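Local coordinates for E2A dna-binding protein (Human adenovirus 5, PDB 2WB0) that binds single-stranded DNA and unwinds the template without ATP during elongation of viral strand-displacement replication, using its capacity to form multimers, at residues C111-E125 with Q157-A171. Numbering follows the deposited sequence.
Sequences CLHGSIMINKEHVIE and QISNTDARCCVHDAA. With ZN (zinc ion), chain B.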
loop_
_atom_site.group_PDB
_atom_site.type_symbol
_atom_site.label_atom_id
_atom_site.label_comp_id
_atom_site.label_asym_id
_atom_site.label_seq_id
_atom_site.Cartn_x
_atom_site.Cartn_y
_atom_site.Cartn_z
ATOM N N CYS A 111 3.764 -8.334 12.903
ATOM C CA CYS A 111 2.564 -7.760 12.322
ATOM C C CYS A 111 2.448 -6.283 12.595
ATOM O O CYS A 111 3.375 -5.671 13.108
ATOM C CB CYS A 111 1.316 -8.511 12.817
ATOM S SG CYS A 111 0.948 -8.176 14.542
ATOM N N LEU A 112 1.311 -5.690 12.234
ATOM C CA LEU A 112 1.096 -4.247 12.420
ATOM C C LEU A 112 1.084 -3.804 13.875
ATOM O O LEU A 112 1.416 -2.666 14.171
ATOM C CB LEU A 112 -0.208 -3.832 11.759
ATOM C CG LEU A 112 -0.261 -3.376 10.311
ATOM C CD1 LEU A 112 1.065 -3.213 9.473
ATOM C CD2 LEU A 112 -1.501 -3.854 9.560
ATOM N N HIS A 113 0.806 -4.731 14.768
ATOM C CA HIS A 113 0.900 -4.482 16.182
ATOM C C HIS A 113 2.328 -4.264 16.621
ATOM O O HIS A 113 2.569 -3.713 17.705
ATOM C CB HIS A 113 0.388 -5.665 16.926
ATOM C CG HIS A 113 -1.094 -5.748 16.946
ATOM N ND1 HIS A 113 -1.814 -6.593 16.122
ATOM C CD2 HIS A 113 -1.991 -5.106 17.729
ATOM C CE1 HIS A 113 -3.104 -6.432 16.372
ATOM N NE2 HIS A 113 -3.237 -5.520 17.322
ATOM N N GLY A 114 3.272 -4.728 15.808
ATOM C CA GLY A 114 4.696 -4.681 16.118
ATOM C C GLY A 114 5.184 -5.885 16.925
ATOM O O GLY A 114 6.324 -5.923 17.398
ATOM N N SER A 115 4.314 -6.861 17.112
ATOM C CA SER A 115 4.653 -8.090 17.803
ATOM C C SER A 115 4.897 -9.220 16.839
ATOM O O SER A 115 4.393 -9.251 15.686
ATOM C CB SER A 115 3.541 -8.501 18.784
ATOM O OG SER A 115 2.260 -8.421 18.202
ATOM N N ILE A 116 5.745 -10.121 17.277
ATOM C CA ILE A 116 6.070 -11.191 16.457
ATOM C C ILE A 116 4.823 -12.018 16.097
ATOM O O ILE A 116 3.905 -12.154 16.937
ATOM C CB ILE A 116 7.249 -12.073 17.003
ATOM C CG1 ILE A 116 6.822 -13.342 17.559
ATOM C CG2 ILE A 116 8.477 -11.446 17.660
ATOM C CD1 ILE A 116 7.138 -14.157 16.495
ATOM N N MET A 117 4.810 -12.556 14.870
ATOM C CA MET A 117 3.738 -13.412 14.382
ATOM C C MET A 117 3.963 -14.887 14.715
ATOM O O MET A 117 5.061 -15.389 14.576
ATOM C CB MET A 117 3.498 -13.228 12.849
ATOM C CG MET A 117 3.075 -11.737 12.516
ATOM S SD MET A 117 2.925 -11.489 10.681
ATOM C CE MET A 117 1.321 -12.299 10.389
ATOM N N ILE A 118 2.876 -15.548 15.139
ATOM C CA ILE A 118 2.936 -16.916 15.616
ATOM C C ILE A 118 2.871 -17.916 14.487
ATOM O O ILE A 118 2.089 -17.748 13.560
ATOM C CB ILE A 118 1.778 -17.139 16.603
ATOM C CG1 ILE A 118 1.845 -16.127 17.763
ATOM C CG2 ILE A 118 1.738 -18.647 17.094
ATOM C CD1 ILE A 118 3.066 -16.289 18.599
ATOM N N ASN A 119 3.652 -18.997 14.557
ATOM C CA ASN A 119 3.593 -20.017 13.515
ATOM C C ASN A 119 2.288 -20.806 13.597
ATOM O O ASN A 119 1.839 -21.076 14.652
ATOM C CB ASN A 119 4.769 -20.999 13.650
ATOM C CG ASN A 119 5.997 -20.546 12.871
ATOM O OD1 ASN A 119 6.858 -19.833 13.401
ATOM N ND2 ASN A 119 6.072 -20.947 11.580
ATOM N N LYS A 120 1.713 -21.175 12.452
ATOM C CA LYS A 120 0.433 -21.912 12.339
ATOM C C LYS A 120 0.589 -22.902 11.183
ATOM O O LYS A 120 1.282 -22.622 10.202
ATOM C CB LYS A 120 -0.699 -21.003 11.848
ATOM C CG LYS A 120 -1.420 -20.174 12.859
ATOM C CD LYS A 120 -2.810 -20.744 13.140
ATOM C CE LYS A 120 -3.313 -20.367 14.522
ATOM N NZ LYS A 120 -3.952 -18.997 14.490
ATOM N N GLU A 121 -0.128 -24.016 11.263
ATOM C CA GLU A 121 -0.315 -24.824 10.064
ATOM C C GLU A 121 -1.577 -24.347 9.300
ATOM O O GLU A 121 -2.609 -24.056 9.907
ATOM C CB GLU A 121 -0.354 -26.298 10.427
ATOM C CG GLU A 121 -1.178 -27.144 9.470
ATOM C CD GLU A 121 -0.733 -28.602 9.451
ATOM O OE1 GLU A 121 -0.052 -29.055 10.434
ATOM O OE2 GLU A 121 -1.026 -29.260 8.416
ATOM N N HIS A 122 -1.483 -24.202 7.987
ATOM C CA HIS A 122 -2.618 -23.724 7.210
ATOM C C HIS A 122 -2.896 -24.717 6.085
ATOM O O HIS A 122 -2.087 -24.835 5.176
ATOM C CB HIS A 122 -2.293 -22.370 6.618
ATOM C CG HIS A 122 -3.421 -21.752 5.871
ATOM N ND1 HIS A 122 -3.224 -20.937 4.779
ATOM C CD2 HIS A 122 -4.762 -21.865 6.017
ATOM C CE1 HIS A 122 -4.390 -20.499 4.334
ATOM N NE2 HIS A 122 -5.344 -21.064 5.048
ATOM N N VAL A 123 -4.029 -25.439 6.162
ATOM C CA VAL A 123 -4.370 -26.447 5.124
ATOM C C VAL A 123 -5.358 -25.842 4.137
ATOM O O VAL A 123 -6.429 -25.384 4.542
ATOM C CB VAL A 123 -4.879 -27.800 5.712
ATOM C CG1 VAL A 123 -3.858 -28.413 6.682
ATOM C CG2 VAL A 123 -6.199 -27.634 6.394
ATOM N N ILE A 124 -4.974 -25.793 2.859
ATOM C CA ILE A 124 -5.805 -25.200 1.785
ATOM C C ILE A 124 -6.301 -26.306 0.826
ATOM O O ILE A 124 -5.708 -27.391 0.779
ATOM C CB ILE A 124 -5.027 -24.107 0.958
ATOM C CG1 ILE A 124 -4.384 -23.048 1.873
ATOM C CG2 ILE A 124 -5.973 -23.414 -0.071
ATOM C CD1 ILE A 124 -3.492 -22.010 1.154
ATOM N N GLU A 125 -7.393 -26.035 0.091
ATOM C CA GLU A 125 -7.902 -26.945 -0.962
ATOM C C GLU A 125 -8.401 -26.226 -2.217
ATOM O O GLU A 125 -9.612 -26.053 -2.416
ATOM C CB GLU A 125 -8.982 -27.873 -0.401
ATOM C CG GLU A 125 -8.413 -28.962 0.509
ATOM C CD GLU A 125 -9.390 -29.480 1.544
ATOM O OE1 GLU A 125 -10.539 -28.977 1.621
ATOM O OE2 GLU A 125 -8.993 -30.400 2.288
ATOM N N GLN A 157 -5.912 -30.801 -1.579
ATOM C CA GLN A 157 -5.423 -30.406 -0.250
ATOM C C GLN A 157 -3.909 -30.038 -0.198
ATOM O O GLN A 157 -3.061 -30.888 -0.446
ATOM C CB GLN A 157 -5.792 -31.484 0.791
ATOM C CG GLN A 157 -5.502 -31.111 2.228
ATOM C CD GLN A 157 -6.183 -32.033 3.253
ATOM O OE1 GLN A 157 -5.513 -32.715 4.044
ATOM N NE2 GLN A 157 -7.516 -32.031 3.259
ATOM N N ILE A 158 -3.611 -28.770 0.118
ATOM C CA ILE A 158 -2.246 -28.211 0.279
ATOM C C ILE A 158 -1.942 -27.970 1.790
ATOM O O ILE A 158 -2.791 -27.428 2.507
ATOM C CB ILE A 158 -2.119 -26.841 -0.505
ATOM C CG1 ILE A 158 -2.730 -26.946 -1.912
ATOM C CG2 ILE A 158 -0.671 -26.358 -0.582
ATOM C CD1 ILE A 158 -3.108 -25.571 -2.553
ATOM N N SER A 159 -0.759 -28.360 2.267
ATOM C CA SER A 159 -0.382 -28.144 3.677
ATOM C C SER A 159 0.672 -27.047 3.811
ATOM O O SER A 159 1.843 -27.244 3.458
ATOM C CB SER A 159 0.134 -29.433 4.340
ATOM O OG SER A 159 -0.911 -30.363 4.586
ATOM N N ASN A 160 0.278 -25.883 4.309
ATOM C CA ASN A 160 1.265 -24.838 4.542
ATOM C C ASN A 160 1.638 -24.900 6.014
ATOM O O ASN A 160 0.895 -24.347 6.850
ATOM C CB ASN A 160 0.700 -23.438 4.212
ATOM C CG ASN A 160 0.567 -23.172 2.723
ATOM O OD1 ASN A 160 1.333 -23.661 1.914
ATOM N ND2 ASN A 160 -0.401 -22.347 2.369
ATOM N N THR A 161 2.775 -25.511 6.349
ATOM C CA THR A 161 3.176 -25.648 7.761
ATOM C C THR A 161 4.004 -24.461 8.276
ATOM O O THR A 161 4.496 -24.444 9.407
ATOM C CB THR A 161 4.001 -26.946 8.002
ATOM O OG1 THR A 161 5.206 -26.870 7.233
ATOM C CG2 THR A 161 3.183 -28.161 7.604
ATOM N N ASP A 162 4.155 -23.461 7.426
ATOM C CA ASP A 162 4.950 -22.303 7.772
ATOM C C ASP A 162 4.115 -21.000 7.726
ATOM O O ASP A 162 4.670 -19.928 7.438
ATOM C CB ASP A 162 6.135 -22.236 6.802
ATOM C CG ASP A 162 7.125 -21.162 7.166
ATOM O OD1 ASP A 162 7.368 -20.942 8.400
ATOM O OD2 ASP A 162 7.646 -20.532 6.210
ATOM N N ALA A 163 2.806 -21.085 8.007
ATOM C CA ALA A 163 1.963 -19.875 8.076
ATOM C C ALA A 163 2.210 -19.066 9.353
ATOM O O ALA A 163 2.832 -19.558 10.310
ATOM C CB ALA A 163 0.474 -20.251 7.953
ATOM N N ARG A 164 1.815 -17.781 9.329
ATOM C CA ARG A 164 2.100 -16.855 10.430
ATOM C C ARG A 164 0.841 -16.068 10.593
ATOM O O ARG A 164 0.289 -15.572 9.597
ATOM C CB ARG A 164 3.211 -15.841 10.024
ATOM C CG ARG A 164 4.457 -16.575 9.577
ATOM C CD ARG A 164 5.238 -17.018 10.864
ATOM N NE ARG A 164 6.661 -17.139 10.508
ATOM C CZ ARG A 164 7.098 -18.181 9.846
ATOM N NH1 ARG A 164 6.203 -19.086 9.548
ATOM N NH2 ARG A 164 8.380 -18.341 9.491
ATOM N N CYS A 165 0.422 -15.896 11.828
ATOM C CA CYS A 165 -0.733 -15.076 12.185
ATOM C C CYS A 165 -0.374 -13.936 13.186
ATOM O O CYS A 165 0.657 -13.984 13.893
ATOM C CB CYS A 165 -1.839 -15.997 12.770
ATOM S SG CYS A 165 -1.464 -16.658 14.451
ATOM N N CYS A 166 -1.221 -12.910 13.237
ATOM C CA CYS A 166 -1.135 -11.845 14.262
ATOM C C CYS A 166 -1.238 -12.563 15.638
ATOM O O CYS A 166 -1.970 -13.531 15.732
ATOM C CB CYS A 166 -2.337 -10.941 14.084
ATOM S SG CYS A 166 -2.529 -9.779 15.439
ATOM N N VAL A 167 -0.503 -12.145 16.686
ATOM C CA VAL A 167 -0.599 -12.947 17.951
ATOM C C VAL A 167 -2.027 -12.998 18.516
ATOM O O VAL A 167 -2.436 -13.996 19.157
ATOM C CB VAL A 167 0.428 -12.482 19.011
ATOM C CG1 VAL A 167 0.122 -11.045 19.458
ATOM C CG2 VAL A 167 0.445 -13.465 20.152
ATOM N N HIS A 168 -2.816 -11.963 18.222
ATOM C CA HIS A 168 -4.183 -11.880 18.734
ATOM C C HIS A 168 -5.099 -12.870 18.053
ATOM O O HIS A 168 -6.200 -13.128 18.553
ATOM C CB HIS A 168 -4.687 -10.472 18.553
ATOM C CG HIS A 168 -3.843 -9.468 19.279
ATOM N ND1 HIS A 168 -4.080 -9.111 20.589
ATOM C CD2 HIS A 168 -2.764 -8.755 18.879
ATOM C CE1 HIS A 168 -3.178 -8.221 20.969
ATOM N NE2 HIS A 168 -2.368 -7.983 19.950
ATOM N N ASP A 169 -4.607 -13.484 16.995
ATOM C CA ASP A 169 -5.304 -14.584 16.323
ATOM C C ASP A 169 -4.797 -15.947 16.674
ATOM O O ASP A 169 -5.192 -16.915 16.015
ATOM C CB ASP A 169 -5.256 -14.348 14.796
ATOM C CG ASP A 169 -5.952 -13.016 14.388
ATOM O OD1 ASP A 169 -6.921 -12.594 15.109
ATOM O OD2 ASP A 169 -5.531 -12.387 13.380
ATOM N N ALA A 170 -3.911 -16.063 17.690
ATOM C CA ALA A 170 -3.142 -17.332 17.837
ATOM C C ALA A 170 -4.033 -18.558 18.151
ATOM O O ALA A 170 -3.715 -19.689 17.784
ATOM C CB ALA A 170 -1.993 -17.191 18.872
ATOM N N ALA A 171 -5.196 -18.311 18.720
ATOM C CA ALA A 171 -6.154 -19.396 19.012
ATOM C C ALA A 171 -7.285 -19.527 17.942
ATOM O O ALA A 171 -8.201 -20.307 18.108
ATOM C CB ALA A 171 -6.743 -19.186 20.465
HETATM ZN ZN ZN B . -1.316 -7.936 14.643
HETATM O O HOH W 1 1.695 -10.492 16.507
HETATM O O HOH W 2 0.555 -7.430 20.109
HETATM O O HOH W 3 7.297 -14.985 12.911
#
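Cys-111, His-113 and Cys-166 meet at a zinc ion, which closes one end of an antiparallel pairing between strand 118-124 and the bent strand running from Ile-158 to Cys-165. Cys-111 SG binds the metal at 2.3 Å and His-113 ND1 at 2.1 Å, Cys-166 SG binds it from across the contact, and Cys-182 supplies the fourth ligand of this site of three cysteines and one histidine, which is probably structural. A type I turn from Cys-111 to Gly-114 brings the first two ligands together. Over the centre of the His-113 ring sits His-168 CD2, the two ring planes 39° apart.

Backbone bonds pair Ile-118 with Cys-165, Lys-120 with Ala-163, His-122 with Asn-160 and Ile-124 with Ile-158; the bond from Ala-163 N back to Lys-120 O is weak, in keeping with its place beside the bulge. The register slips by one between Lys-120 and His-122, a beta bulge at the corner formed by Thr-161 and Asp-162. Strand 185-186 continues the sheet beyond the bent strand.

Apolar contact is modest: Ile-118 CG1 lies 3.8 Å from Val-167 CG2, and Ile-118 CB rests against Cys-165 SG. On the face carrying Asn-119, Asp-162 OD1 takes a salt bridge from Arg-164 NH1, modelled too short for its length to be trusted, while Asp-162 OD2 accepts from Ala-190 N, so both carboxylate oxygens are engaged.

The other face carries Lys-120, whose chain bends at chi2 (-106°) and again at chi4 to pass Cys-165 SG. Its NZ makes weak bonds to Asp-169 O and Ala-170 O besides a stronger one to Cys-172 O, tying the strand to the chain after Cys-166. Near the zinc, beyond the strand ends, a water joins the two segments: it accepts from Val-167 N at 2.8 Å, donates to Ile-116 O and hydrogen-bonds Ser-115 OG.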